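Mandelate racemase/muconate lactonizing enzyme-like protein (Rubrobacter xylanophilus DSM 9941, PDB 2QQ6) binds magnesium and is probably an enolase-superfamily enzyme of the mandelate racemase/muconate lactonizing type, perhaps acting as a lyase. Local coordinates at residues 37-42 and 316-321; 72-77 and 89-94; 125-130 and 341-346; 325-330 and 369-374. All blocks are in the same frame, centred on the assembly; numbering follows the deposited sequence.

Interaction 1 of 4, residues 37-42 and 316-321; sequences ECYPSA and APHNVS
Glu-37 and Pro-40 meet Ser-321 and Val-320 at the seam between the N-terminal capping domain and the barrel domain of the enolase-superfamily fold. The touching parts run 108° apart; the two chain segments do not pair, and side chains do the joining. The Glu-37 and Ser-321 end is buried and hydrogen-bonded. With CG anti to the backbone N (chi1 -171°) and the chain extended beyond it, the Glu-37 carboxylate reaches alongside Ser-321, its OE2 3.3 Å from Ser-321 CB. Its OE1 accepts from Ser-322 OG and from Gly-325 N at the start of helix 323-334, where the helix end would probably favour a negative charge. An alanine here in place of Glu-37 is likely to leave Gly-325 N and Ser-322 OG without this acceptor and open a gap beside Ser-321 CB. The facing loop is shaped by an Asx turn, in which Ser-321 N donates to Asn-319 OD1 at 2.9 Å, nearly straight (166°). At the other end Pro-40 and Val-320 are partly exposed and joined by apolar packing. They approach tip to tip, Pro-40 CD lying 3.4 Å from Val-320 CG1, while the Tyr-39 ring slants past the same methyl. Tyr-39 OH is hydrogen-bonded to Phe-79 O of the second subunit, tying this margin to that subunit. His-318 lies close to the magnesium site, and its ND1 bonds Asp-291 OD2, a pairing that resembles the His-Asp dyad of mandelate racemase. Tyr-39 reaches it only lightly: Tyr-39 CE1 sits at the imidazole edge, 4.3 Å from His-318 CE1.

Interaction 2 of 4, residues 72-77 and 89-94; sequences KMRRWN and TALSGI
Leu-91 fits its forked end against Met-73 and Arg-74, the core of an antiparallel helix pair in the capping domain. One branch, CD2, lies 3.3 Å from Met-73 CB and also touches the selenium of this residue, which is present as selenomethionine; the two side chains run past each other in opposite directions. The other branch, CD1, turns to the next residue, 3.8 Å from Arg-74 N and 4.1 Å from Arg-74 CG, the side chains crossing at about a right angle. One turn further along, Ile-94 CD1 approaches Met-73 SE at 4.1 Å. Met-73 gets there with CG beside its own backbone N (chi1 -57°) and a bend at chi3. In place of Leu-91, an alanine would probably take CD2 from Met-73 and CD1 from Arg-74 and open a gap between the helices.

Around these groups lies a second shell. The short axes of 72-76 and 89-94 run 163° apart and approach to 10.9 Å, a spacing that leaves room for long side chains to fill. Arg-74 sends its guanidinium away from the interface to a salt bridge with Glu-71; Arg-74 also packs on Glu-248 of the second subunit. Asn-77, where helix 66-76 ends, bonds Thr-80 through OD1 and gives a weak bond from ND2 to Met-73 O. Val-51 of helix 44-53 touches Ile-94, and Met-54 touches Met-73. The interface between the segments is thus apolar packing, and the charge of Arg-74 is paired beside it, within its own helix.

Interaction 3 of 4, residues 125-130 and 341-346; sequences YADCNA and VLEWHA
Strands 121-127 and 342-344 pair in parallel, Tyr-125 beside Glu-343 and Ala-126 beside Trp-344, through Tyr-125 N to Leu-342 O (2.7 Å), Trp-344 N to Tyr-125 O (2.9 Å) and Asp-127 N to Trp-344 O (3.1 Å). Strand 121-127 opens the modified TIM barrel of the enolase superfamily and 342-344 is its last parallel strand, so these bonds close the barrel; the axes of the short segments 125-127 and 342-344 are 39° apart. Trp-344 and Ala-126 share the outer face, where Ala-160 of helix 149-162 covers Ala-126. Tyr-125 and Glu-343 take the other face, close to the magnesium ligand Glu-242. With CG lodged between its backbone N and carbonyl carbon (chi1 78°), the Tyr-125 ring swings across the neighbouring strand and lays one face, toward its rim, on Glu-343 CB. Its hydroxyl bonds Lys-169 NZ, while Glu-343 OE1 accepts from Asn-319 N, so partners beyond this strand pair hold both polar ends. Asp-127 and Glu-343 point the same way with carboxylate planes only 15° apart, OD2 of the former 3.4 Å from OE2 of the latter; Lys-169 offers Glu-343 a long, weak ion pair nearby. Asp-127 also runs beside His-345, Asp-127 CG lying 3.6 Å from His-345 CD2. Beyond the strand, Ala-130 folds back onto the same imidazole, its CB 3.7 Å from His-345 ND1.

Interaction 4 of 4, residues 325-330 and 369-374; sequences GTVAAA and IELTEE
Ile-369 and Leu-371 pack on Thr-326, Val-327 and Ala-330 in a buried apolar contact between helix 323-334 and the late strand 368-370 of the barrel domain. The evidence is a set of methyl contacts at van der Waals distance. Ile-369 extends CD1 to Thr-326 CG2 at 3.9 Å, the two side chains crossing at about a right angle. Thr-326 presents that methyl because CG2 stands anti to the backbone N, while OG1 turns back to bond Ser-322 O in its own helix. Leu-371 gives one branch to each of two residues about a turn apart: CD2 lies 4.2 Å from Val-327 CG1, and CD1 is 4.3 Å from Ala-330 CB. Ala-330 CB also comes within 4.5 Å of Ile-369 CG2, so this small residue touches both larger ones. Around the contact, strand 368-370 runs antiparallel to strand 121-127, whose Val-122 touches Ala-330 and whose Leu-124 touches Ile-369; the helix thus packs on two adjacent strands, with Trp-352 against Thr-326 and Leu-379 against Val-327.

Overall arrangement
Interactions 1 and 3 lie beside the magnesium site formed by Asp-216, Glu-242 and Glu-268: the side chain of His-318 comes within about 4 Å of the ion and that of Glu-343 within about 6 Å. The two contacts, centres 12 Å apart, are joined by a probable hydrogen bond from Asn-319 N to Glu-343 OE1 (3.1 Å). Interaction 4 touches both, through a probable hydrogen bond from Gly-325 N to Glu-37 OE1 (2.9 Å) and through Ala-329 CB packing on Leu-342 CD2 (3.8 Å). Interaction 2, in the capping domain, reaches interaction 1 through Tyr-39 CB and Thr-89 CG2 (3.5 Å), but stays about 14 Å, nearest atoms, from interaction 3. Interactions 1 and 2 also touch the second subunit.

Interaction 1 of 4, residues 37-42 and 316-321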
loop_
_atom_site.group_PDB
_atom_site.type_symbol
_atom_site.label_atom_id
_atom_site.label_comp_id
_atom_site.label_asym_id
_atom_site.label_seq_id
_atom_site.Cartn_x
_atom_site.Cartn_y
_atom_site.Cartn_z
ATOM N N GLU B 37 -1.850 18.947 -0.080
ATOM C CA GLU B 37 -2.589 18.260 -1.145
ATOM C C GLU B 37 -2.119 16.818 -1.349
ATOM O O GLU B 37 -0.917 16.562 -1.463
ATOM C CB GLU B 37 -2.438 19.014 -2.464
ATOM C CG GLU B 37 -3.336 18.509 -3.565
ATOM C CD GLU B 37 -2.949 19.066 -4.914
ATOM O OE1 GLU B 37 -2.228 20.085 -4.941
ATOM O OE2 GLU B 37 -3.367 18.492 -5.948
ATOM N N CYS B 38 -3.067 15.882 -1.398
ATOM C CA CYS B 38 -2.741 14.477 -1.604
ATOM C C CYS B 38 -2.583 14.198 -3.093
ATOM O O CYS B 38 -3.046 14.969 -3.940
ATOM C CB CYS B 38 -3.846 13.568 -1.056
ATOM S SG CYS B 38 -3.997 13.448 0.755
ATOM N N TYR B 39 -1.911 13.095 -3.404
ATOM C CA TYR B 39 -1.711 12.667 -4.778
ATOM C C TYR B 39 -3.035 12.051 -5.225
ATOM O O TYR B 39 -3.802 11.532 -4.411
ATOM C CB TYR B 39 -0.594 11.622 -4.829
ATOM C CG TYR B 39 -0.537 10.807 -6.105
ATOM C CD1 TYR B 39 0.214 11.231 -7.200
ATOM C CD2 TYR B 39 -1.253 9.607 -6.222
ATOM C CE1 TYR B 39 0.250 10.484 -8.376
ATOM C CE2 TYR B 39 -1.226 8.861 -7.391
ATOM C CZ TYR B 39 -0.475 9.306 -8.463
ATOM O OH TYR B 39 -0.459 8.583 -9.628
ATOM N N PRO B 40 -3.341 12.126 -6.521
ATOM C CA PRO B 40 -4.597 11.551 -7.011
ATOM C C PRO B 40 -4.577 10.024 -7.007
ATOM O O PRO B 40 -4.318 9.387 -8.019
ATOM C CB PRO B 40 -4.716 12.132 -8.412
ATOM C CG PRO B 40 -3.268 12.330 -8.818
ATOM C CD PRO B 40 -2.671 12.912 -7.569
ATOM N N SER B 41 -4.867 9.432 -5.862
ATOM C CA SER B 41 -4.858 7.985 -5.768
ATOM C C SER B 41 -6.238 7.368 -5.549
ATOM O O SER B 41 -7.014 7.820 -4.698
ATOM C CB SER B 41 -3.918 7.554 -4.645
ATOM O OG SER B 41 -3.799 6.145 -4.602
ATOM N N ALA B 42 -6.534 6.335 -6.337
ATOM C CA ALA B 42 -7.791 5.597 -6.239
ATOM C C ALA B 42 -8.959 6.555 -6.080
ATOM O O ALA B 42 -8.901 7.682 -6.586
ATOM C CB ALA B 42 -7.717 4.642 -5.065
ATOM N N ALA B 316 14.773 13.856 -8.830
ATOM C CA ALA B 316 13.808 14.537 -9.687
ATOM C C ALA B 316 12.418 13.984 -9.442
ATOM O O ALA B 316 11.925 13.169 -10.209
ATOM C CB ALA B 316 14.195 14.346 -11.142
ATOM N N PRO B 317 11.755 14.447 -8.383
ATOM C CA PRO B 317 10.413 13.988 -8.027
ATOM C C PRO B 317 9.350 14.046 -9.119
ATOM O O PRO B 317 9.368 14.916 -9.987
ATOM C CB PRO B 317 10.063 14.861 -6.826
ATOM C CG PRO B 317 10.787 16.126 -7.116
ATOM C CD PRO B 317 12.128 15.636 -7.599
ATOM N N HIS B 318 8.428 13.088 -9.052
ATOM C CA HIS B 318 7.303 12.956 -9.976
ATOM C C HIS B 318 6.235 13.880 -9.388
ATOM O O HIS B 318 5.993 13.862 -8.184
ATOM C CB HIS B 318 6.855 11.477 -9.995
ATOM C CG HIS B 318 5.636 11.189 -10.826
ATOM N ND1 HIS B 318 4.382 11.014 -10.275
ATOM C CD2 HIS B 318 5.489 10.989 -12.158
ATOM C CE1 HIS B 318 3.522 10.716 -11.230
ATOM N NE2 HIS B 318 4.167 10.694 -12.383
ATOM N N ASN B 319 5.618 14.701 -10.226
ATOM C CA ASN B 319 4.612 15.644 -9.759
ATOM C C ASN B 319 3.375 15.610 -10.629
ATOM O O ASN B 319 3.462 15.748 -11.849
ATOM C CB ASN B 319 5.185 17.063 -9.779
ATOM C CG ASN B 319 4.279 18.080 -9.106
ATOM O OD1 ASN B 319 3.073 18.124 -9.348
ATOM N ND2 ASN B 319 4.864 18.913 -8.261
ATOM N N VAL B 320 2.219 15.456 -9.999
ATOM C CA VAL B 320 0.965 15.417 -10.734
ATOM C C VAL B 320 -0.111 16.149 -9.939
ATOM O O VAL B 320 -1.299 15.840 -10.040
ATOM C CB VAL B 320 0.540 13.954 -10.981
ATOM C CG1 VAL B 320 -0.023 13.347 -9.712
ATOM C CG2 VAL B 320 -0.442 13.886 -12.106
ATOM N N SER B 321 0.309 17.129 -9.146
ATOM C CA SER B 321 -0.631 17.885 -8.326
ATOM C C SER B 321 -0.750 19.350 -8.730
ATOM O O SER B 321 -0.021 19.831 -9.596
ATOM C CB SER B 321 -0.236 17.781 -6.851
ATOM O OG SER B 321 -0.288 16.433 -6.421
#

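Interaction 2 of 4, residues 72-77 and 89-94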
loop_
_atom_site.group_PDB
_atom_site.type_symbol
_atom_site.label_atom_id
_atom_site.label_comp_id
_atom_site.label_asym_id
_atom_site.label_seq_id
_atom_site.Cartn_x
_atom_site.Cartn_y
_atom_site.Cartn_z
ATOM N N LYS B 72 3.939 8.720 14.161
ATOM C CA LYS B 72 2.842 8.371 15.049
ATOM C C LYS B 72 1.781 7.671 14.204
ATOM O O LYS B 72 1.334 6.567 14.521
ATOM C CB LYS B 72 2.278 9.651 15.675
ATOM C CG LYS B 72 0.941 9.527 16.391
ATOM C CD LYS B 72 1.082 9.147 17.845
ATOM C CE LYS B 72 -0.234 9.377 18.603
ATOM N NZ LYS B 72 -0.602 10.823 18.725
HETATM N N MSE B 73 1.406 8.311 13.104
HETATM C CA MSE B 73 0.383 7.759 12.231
HETATM C C MSE B 73 0.889 6.564 11.450
HETATM O O MSE B 73 0.213 5.529 11.376
HETATM C CB MSE B 73 -0.113 8.826 11.259
HETATM C CG MSE B 73 -0.673 10.084 11.917
HETATM SE SE MSE B 73 -1.143 11.405 10.530
HETATM C CE MSE B 73 0.589 12.332 10.413
ATOM N N ARG B 74 2.078 6.705 10.871
ATOM C CA ARG B 74 2.655 5.621 10.093
ATOM C C ARG B 74 2.709 4.377 10.954
ATOM O O ARG B 74 2.207 3.325 10.564
ATOM C CB ARG B 74 4.056 5.982 9.617
ATOM C CG ARG B 74 4.369 5.514 8.192
ATOM C CD ARG B 74 5.863 5.348 8.024
ATOM N NE ARG B 74 6.331 4.314 8.943
ATOM C CZ ARG B 74 7.536 4.297 9.494
ATOM N NH1 ARG B 74 8.395 5.266 9.208
ATOM N NH2 ARG B 74 7.865 3.334 10.347
ATOM N N ARG B 75 3.307 4.496 12.133
ATOM C CA ARG B 75 3.384 3.351 13.021
ATOM C C ARG B 75 2.011 2.979 13.507
ATOM O O ARG B 75 1.760 1.807 13.812
ATOM C CB ARG B 75 4.276 3.628 14.224
ATOM C CG ARG B 75 5.694 3.849 13.834
ATOM C CD ARG B 75 6.637 3.959 14.990
ATOM N NE ARG B 75 7.869 4.536 14.473
ATOM C CZ ARG B 75 9.012 4.613 15.138
ATOM N NH1 ARG B 75 9.094 4.137 16.375
ATOM N NH2 ARG B 75 10.067 5.184 14.566
ATOM N N TRP B 76 1.121 3.968 13.582
ATOM C CA TRP B 76 -0.228 3.705 14.054
ATOM C C TRP B 76 -0.915 2.729 13.124
ATOM O O TRP B 76 -1.789 1.963 13.543
ATOM C CB TRP B 76 -1.045 4.998 14.154
ATOM C CG TRP B 76 -2.471 4.734 14.589
ATOM C CD1 TRP B 76 -3.569 4.669 13.782
ATOM C CD2 TRP B 76 -2.918 4.356 15.904
ATOM N NE1 TRP B 76 -4.664 4.264 14.504
ATOM C CE2 TRP B 76 -4.295 4.062 15.807
ATOM C CE3 TRP B 76 -2.284 4.227 17.152
ATOM C CZ2 TRP B 76 -5.057 3.643 16.910
ATOM C CZ3 TRP B 76 -3.040 3.811 18.252
ATOM C CH2 TRP B 76 -4.413 3.522 18.119
ATOM N N ASN B 77 -0.475 2.735 11.870
ATOM C CA ASN B 77 -1.049 1.882 10.842
ATOM C C ASN B 77 -0.319 0.568 10.555
ATOM O O ASN B 77 -0.564 -0.046 9.515
ATOM C CB ASN B 77 -1.165 2.687 9.542
ATOM C CG ASN B 77 -2.198 3.813 9.631
ATOM O OD1 ASN B 77 -3.406 3.560 9.647
ATOM N ND2 ASN B 77 -1.727 5.056 9.689
ATOM N N THR B 89 -0.111 7.734 0.800
ATOM C CA THR B 89 -0.419 8.920 0.015
ATOM C C THR B 89 -1.278 9.853 0.842
ATOM O O THR B 89 -1.134 11.064 0.750
ATOM C CB THR B 89 -1.191 8.584 -1.266
ATOM O OG1 THR B 89 -0.390 7.740 -2.104
ATOM C CG2 THR B 89 -1.551 9.867 -2.007
ATOM N N ALA B 90 -2.179 9.279 1.636
ATOM C CA ALA B 90 -3.051 10.062 2.503
ATOM C C ALA B 90 -2.201 10.842 3.524
ATOM O O ALA B 90 -2.213 12.080 3.557
ATOM C CB ALA B 90 -4.018 9.146 3.211
ATOM N N LEU B 91 -1.457 10.123 4.357
ATOM C CA LEU B 91 -0.599 10.791 5.329
ATOM C C LEU B 91 0.265 11.860 4.648
ATOM O O LEU B 91 0.584 12.882 5.245
ATOM C CB LEU B 91 0.339 9.792 6.016
ATOM C CG LEU B 91 -0.131 8.648 6.915
ATOM C CD1 LEU B 91 1.105 7.962 7.440
ATOM C CD2 LEU B 91 -0.974 9.149 8.075
ATOM N N SER B 92 0.663 11.612 3.407
ATOM C CA SER B 92 1.504 12.573 2.701
ATOM C C SER B 92 0.869 13.956 2.701
ATOM O O SER B 92 1.563 14.967 2.861
ATOM C CB SER B 92 1.756 12.123 1.252
ATOM O OG SER B 92 2.580 10.971 1.189
ATOM N N GLY B 93 -0.455 13.981 2.521
ATOM C CA GLY B 93 -1.199 15.230 2.494
ATOM C C GLY B 93 -1.206 15.850 3.872
ATOM O O GLY B 93 -0.840 17.008 4.056
ATOM N N ILE B 94 -1.621 15.063 4.849
ATOM C CA ILE B 94 -1.643 15.536 6.217
ATOM C C ILE B 94 -0.260 16.034 6.626
ATOM O O ILE B 94 -0.142 17.012 7.357
ATOM C CB ILE B 94 -2.026 14.417 7.176
ATOM C CG1 ILE B 94 -3.344 13.791 6.732
ATOM C CG2 ILE B 94 -2.092 14.958 8.590
ATOM C CD1 ILE B 94 -3.741 12.574 7.541
#

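Interaction 3 of 4, residues 125-130 and 341-346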
loop_
_atom_site.group_PDB
_atom_site.type_symbol
_atom_site.label_atom_id
_atom_site.label_comp_id
_atom_site.label_asym_id
_atom_site.label_seq_id
_atom_site.Cartn_x
_atom_site.Cartn_y
_atom_site.Cartn_z
ATOM N N TYR B 125 10.019 20.586 -15.590
ATOM C CA TYR B 125 10.015 19.881 -16.873
ATOM C C TYR B 125 8.539 19.695 -17.246
ATOM O O TYR B 125 7.675 19.517 -16.368
ATOM C CB TYR B 125 10.807 18.549 -16.816
ATOM C CG TYR B 125 10.173 17.325 -16.171
ATOM C CD1 TYR B 125 9.214 16.574 -16.849
ATOM C CD2 TYR B 125 10.624 16.846 -14.930
ATOM C CE1 TYR B 125 8.729 15.374 -16.326
ATOM C CE2 TYR B 125 10.141 15.643 -14.401
ATOM C CZ TYR B 125 9.198 14.911 -15.112
ATOM O OH TYR B 125 8.742 13.698 -14.641
ATOM N N ALA B 126 8.239 19.794 -18.538
ATOM C CA ALA B 126 6.858 19.684 -18.993
ATOM C C ALA B 126 6.487 18.343 -19.617
ATOM O O ALA B 126 7.106 17.885 -20.584
ATOM C CB ALA B 126 6.548 20.821 -19.963
ATOM N N ASP B 127 5.476 17.708 -19.037
ATOM C CA ASP B 127 4.990 16.437 -19.544
ATOM C C ASP B 127 4.136 16.791 -20.765
ATOM O O ASP B 127 3.172 17.551 -20.658
ATOM C CB ASP B 127 4.155 15.734 -18.465
ATOM C CG ASP B 127 3.797 14.308 -18.839
ATOM O OD1 ASP B 127 2.967 14.111 -19.758
ATOM O OD2 ASP B 127 4.358 13.378 -18.214
ATOM N N CYS B 128 4.497 16.263 -21.925
ATOM C CA CYS B 128 3.750 16.569 -23.132
ATOM C C CYS B 128 2.787 15.466 -23.485
ATOM O O CYS B 128 2.719 15.053 -24.630
ATOM C CB CYS B 128 4.699 16.791 -24.303
ATOM S SG CYS B 128 5.866 18.128 -24.061
ATOM N N ASN B 129 2.044 14.988 -22.497
ATOM C CA ASN B 129 1.069 13.923 -22.713
ATOM C C ASN B 129 -0.051 14.076 -21.685
ATOM O O ASN B 129 -0.888 13.184 -21.517
ATOM C CB ASN B 129 1.749 12.559 -22.553
ATOM C CG ASN B 129 1.649 11.706 -23.804
ATOM O OD1 ASN B 129 0.553 11.308 -24.209
ATOM N ND2 ASN B 129 2.792 11.424 -24.428
ATOM N N ALA B 130 -0.056 15.235 -21.031
ATOM C CA ALA B 130 -1.000 15.583 -19.976
ATOM C C ALA B 130 -2.501 15.305 -20.180
ATOM O O ALA B 130 -3.173 14.839 -19.257
ATOM C CB ALA B 130 -0.792 17.053 -19.594
ATOM N N VAL B 341 15.279 18.228 -11.674
ATOM C CA VAL B 341 14.097 18.861 -12.257
ATOM C C VAL B 341 12.807 18.337 -11.672
ATOM O O VAL B 341 12.657 17.140 -11.419
ATOM C CB VAL B 341 13.981 18.677 -13.793
ATOM C CG1 VAL B 341 14.370 19.969 -14.509
ATOM C CG2 VAL B 341 14.825 17.510 -14.249
ATOM N N LEU B 342 11.866 19.251 -11.471
ATOM C CA LEU B 342 10.564 18.903 -10.929
ATOM C C LEU B 342 9.581 18.823 -12.102
ATOM O O LEU B 342 9.698 19.558 -13.088
ATOM C CB LEU B 342 10.126 19.959 -9.901
ATOM C CG LEU B 342 8.724 19.861 -9.304
ATOM C CD1 LEU B 342 8.494 18.485 -8.746
ATOM C CD2 LEU B 342 8.561 20.899 -8.231
ATOM N N GLU B 343 8.623 17.910 -11.997
ATOM C CA GLU B 343 7.647 17.723 -13.050
ATOM C C GLU B 343 6.431 18.619 -12.945
ATOM O O GLU B 343 5.969 18.951 -11.852
ATOM C CB GLU B 343 7.173 16.272 -13.081
ATOM C CG GLU B 343 5.852 16.081 -13.819
ATOM C CD GLU B 343 5.481 14.625 -14.008
ATOM O OE1 GLU B 343 5.834 13.804 -13.138
ATOM O OE2 GLU B 343 4.821 14.304 -15.023
ATOM N N TRP B 344 5.930 19.015 -14.111
ATOM C CA TRP B 344 4.720 19.811 -14.214
ATOM C C TRP B 344 3.923 18.991 -15.219
ATOM O O TRP B 344 4.430 18.631 -16.281
ATOM C CB TRP B 344 5.001 21.221 -14.745
ATOM C CG TRP B 344 3.750 22.067 -14.797
ATOM C CD1 TRP B 344 2.841 22.257 -13.788
ATOM C CD2 TRP B 344 3.257 22.813 -15.920
ATOM N NE1 TRP B 344 1.817 23.069 -14.214
ATOM C CE2 TRP B 344 2.048 23.425 -15.518
ATOM C CE3 TRP B 344 3.722 23.025 -17.226
ATOM C CZ2 TRP B 344 1.297 24.236 -16.377
ATOM C CZ3 TRP B 344 2.975 23.830 -18.078
ATOM C CH2 TRP B 344 1.776 24.426 -17.649
ATOM N N HIS B 345 2.686 18.674 -14.866
ATOM C CA HIS B 345 1.833 17.847 -15.707
ATOM C C HIS B 345 0.546 18.602 -16.057
ATOM O O HIS B 345 -0.472 17.983 -16.368
ATOM C CB HIS B 345 1.524 16.562 -14.923
ATOM C CG HIS B 345 0.984 15.436 -15.751
ATOM N ND1 HIS B 345 -0.273 15.455 -16.318
ATOM C CD2 HIS B 345 1.521 14.232 -16.069
ATOM C CE1 HIS B 345 -0.487 14.313 -16.950
ATOM N NE2 HIS B 345 0.586 13.554 -16.815
ATOM N N ALA B 346 0.590 19.936 -16.030
ATOM C CA ALA B 346 -0.614 20.724 -16.308
ATOM C C ALA B 346 -0.558 21.702 -17.483
ATOM O O ALA B 346 -1.246 22.725 -17.478
ATOM C CB ALA B 346 -1.025 21.470 -15.055
#

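Interaction 4 of 4, residues 325-330 and 369-374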
loop_
_atom_site.group_PDB
_atom_site.type_symbol
_atom_site.label_atom_id
_atom_site.label_comp_id
_atom_site.label_asym_id
_atom_site.label_seq_id
_atom_site.Cartn_x
_atom_site.Cartn_y
_atom_site.Cartn_z
ATOM N N GLY B 325 0.346 21.061 -3.910
ATOM C CA GLY B 325 1.321 19.989 -3.862
ATOM C C GLY B 325 2.604 20.417 -4.548
ATOM O O GLY B 325 3.702 20.300 -4.002
ATOM N N THR B 326 2.453 20.938 -5.753
ATOM C CA THR B 326 3.586 21.379 -6.533
ATOM C C THR B 326 4.550 22.285 -5.796
ATOM O O THR B 326 5.760 22.058 -5.824
ATOM C CB THR B 326 3.129 22.114 -7.782
ATOM O OG1 THR B 326 2.253 21.260 -8.523
ATOM C CG2 THR B 326 4.327 22.501 -8.638
ATOM N N VAL B 327 4.036 23.315 -5.138
ATOM C CA VAL B 327 4.941 24.225 -4.464
ATOM C C VAL B 327 5.694 23.560 -3.329
ATOM O O VAL B 327 6.899 23.751 -3.197
ATOM C CB VAL B 327 4.216 25.475 -3.958
ATOM C CG1 VAL B 327 5.227 26.440 -3.335
ATOM C CG2 VAL B 327 3.517 26.159 -5.114
ATOM N N ALA B 328 4.992 22.775 -2.518
ATOM C CA ALA B 328 5.635 22.069 -1.409
ATOM C C ALA B 328 6.809 21.264 -1.971
ATOM O O ALA B 328 7.902 21.241 -1.404
ATOM C CB ALA B 328 4.640 21.138 -0.729
ATOM N N ALA B 329 6.565 20.617 -3.105
ATOM C CA ALA B 329 7.581 19.827 -3.776
ATOM C C ALA B 329 8.847 20.647 -4.018
ATOM O O ALA B 329 9.962 20.148 -3.863
ATOM C CB ALA B 329 7.036 19.322 -5.086
ATOM N N ALA B 330 8.666 21.909 -4.398
ATOM C CA ALA B 330 9.794 22.803 -4.667
ATOM C C ALA B 330 10.540 23.154 -3.391
ATOM O O ALA B 330 11.736 23.414 -3.420
ATOM C CB ALA B 330 9.312 24.070 -5.349
ATOM N N ILE B 369 10.215 27.903 -10.801
ATOM C CA ILE B 369 9.348 28.339 -9.720
ATOM C C ILE B 369 10.280 29.050 -8.751
ATOM O O ILE B 369 11.263 28.458 -8.311
ATOM C CB ILE B 369 8.657 27.166 -9.010
ATOM C CG1 ILE B 369 7.565 26.586 -9.918
ATOM C CG2 ILE B 369 8.056 27.641 -7.693
ATOM C CD1 ILE B 369 6.641 25.604 -9.216
ATOM N N GLU B 370 9.993 30.319 -8.456
ATOM C CA GLU B 370 10.810 31.114 -7.543
ATOM C C GLU B 370 10.205 31.005 -6.157
ATOM O O GLU B 370 8.990 31.099 -6.006
ATOM C CB GLU B 370 10.802 32.573 -7.982
ATOM C CG GLU B 370 11.979 33.401 -7.493
ATOM C CD GLU B 370 13.251 33.106 -8.277
ATOM O OE1 GLU B 370 13.213 33.178 -9.530
ATOM O OE2 GLU B 370 14.285 32.803 -7.640
ATOM N N LEU B 371 11.041 30.823 -5.142
ATOM C CA LEU B 371 10.512 30.694 -3.797
ATOM C C LEU B 371 10.783 31.866 -2.873
ATOM O O LEU B 371 11.909 32.351 -2.730
ATOM C CB LEU B 371 10.979 29.383 -3.151
ATOM C CG LEU B 371 9.917 28.273 -3.225
ATOM C CD1 LEU B 371 10.346 27.047 -2.426
ATOM C CD2 LEU B 371 8.596 28.819 -2.667
ATOM N N THR B 372 9.692 32.294 -2.249
ATOM C CA THR B 372 9.639 33.413 -1.326
ATOM C C THR B 372 10.136 33.058 0.066
ATOM O O THR B 372 10.466 31.904 0.343
ATOM C CB THR B 372 8.185 33.907 -1.196
ATOM O OG1 THR B 372 8.013 34.557 0.069
ATOM C CG2 THR B 372 7.206 32.727 -1.295
ATOM N N GLU B 373 10.181 34.067 0.933
ATOM C CA GLU B 373 10.587 33.885 2.322
ATOM C C GLU B 373 9.341 33.946 3.215
ATOM O O GLU B 373 9.425 34.016 4.444
ATOM C CB GLU B 373 11.607 34.951 2.734
ATOM C CG GLU B 373 12.915 34.843 1.961
ATOM C CD GLU B 373 14.131 35.254 2.782
ATOM O OE1 GLU B 373 14.175 36.412 3.252
ATOM O OE2 GLU B 373 15.047 34.414 2.956
ATOM N N GLU B 374 8.178 33.908 2.579
ATOM C CA GLU B 374 6.930 33.935 3.310
ATOM C C GLU B 374 6.773 32.627 4.066
ATOM O O GLU B 374 6.912 31.543 3.489
ATOM C CB GLU B 374 5.767 34.134 2.344
ATOM C CG GLU B 374 5.776 35.503 1.682
ATOM C CD GLU B 374 5.655 36.635 2.691
ATOM O OE1 GLU B 374 4.535 36.844 3.207
ATOM O OE2 GLU B 374 6.680 37.304 2.976
#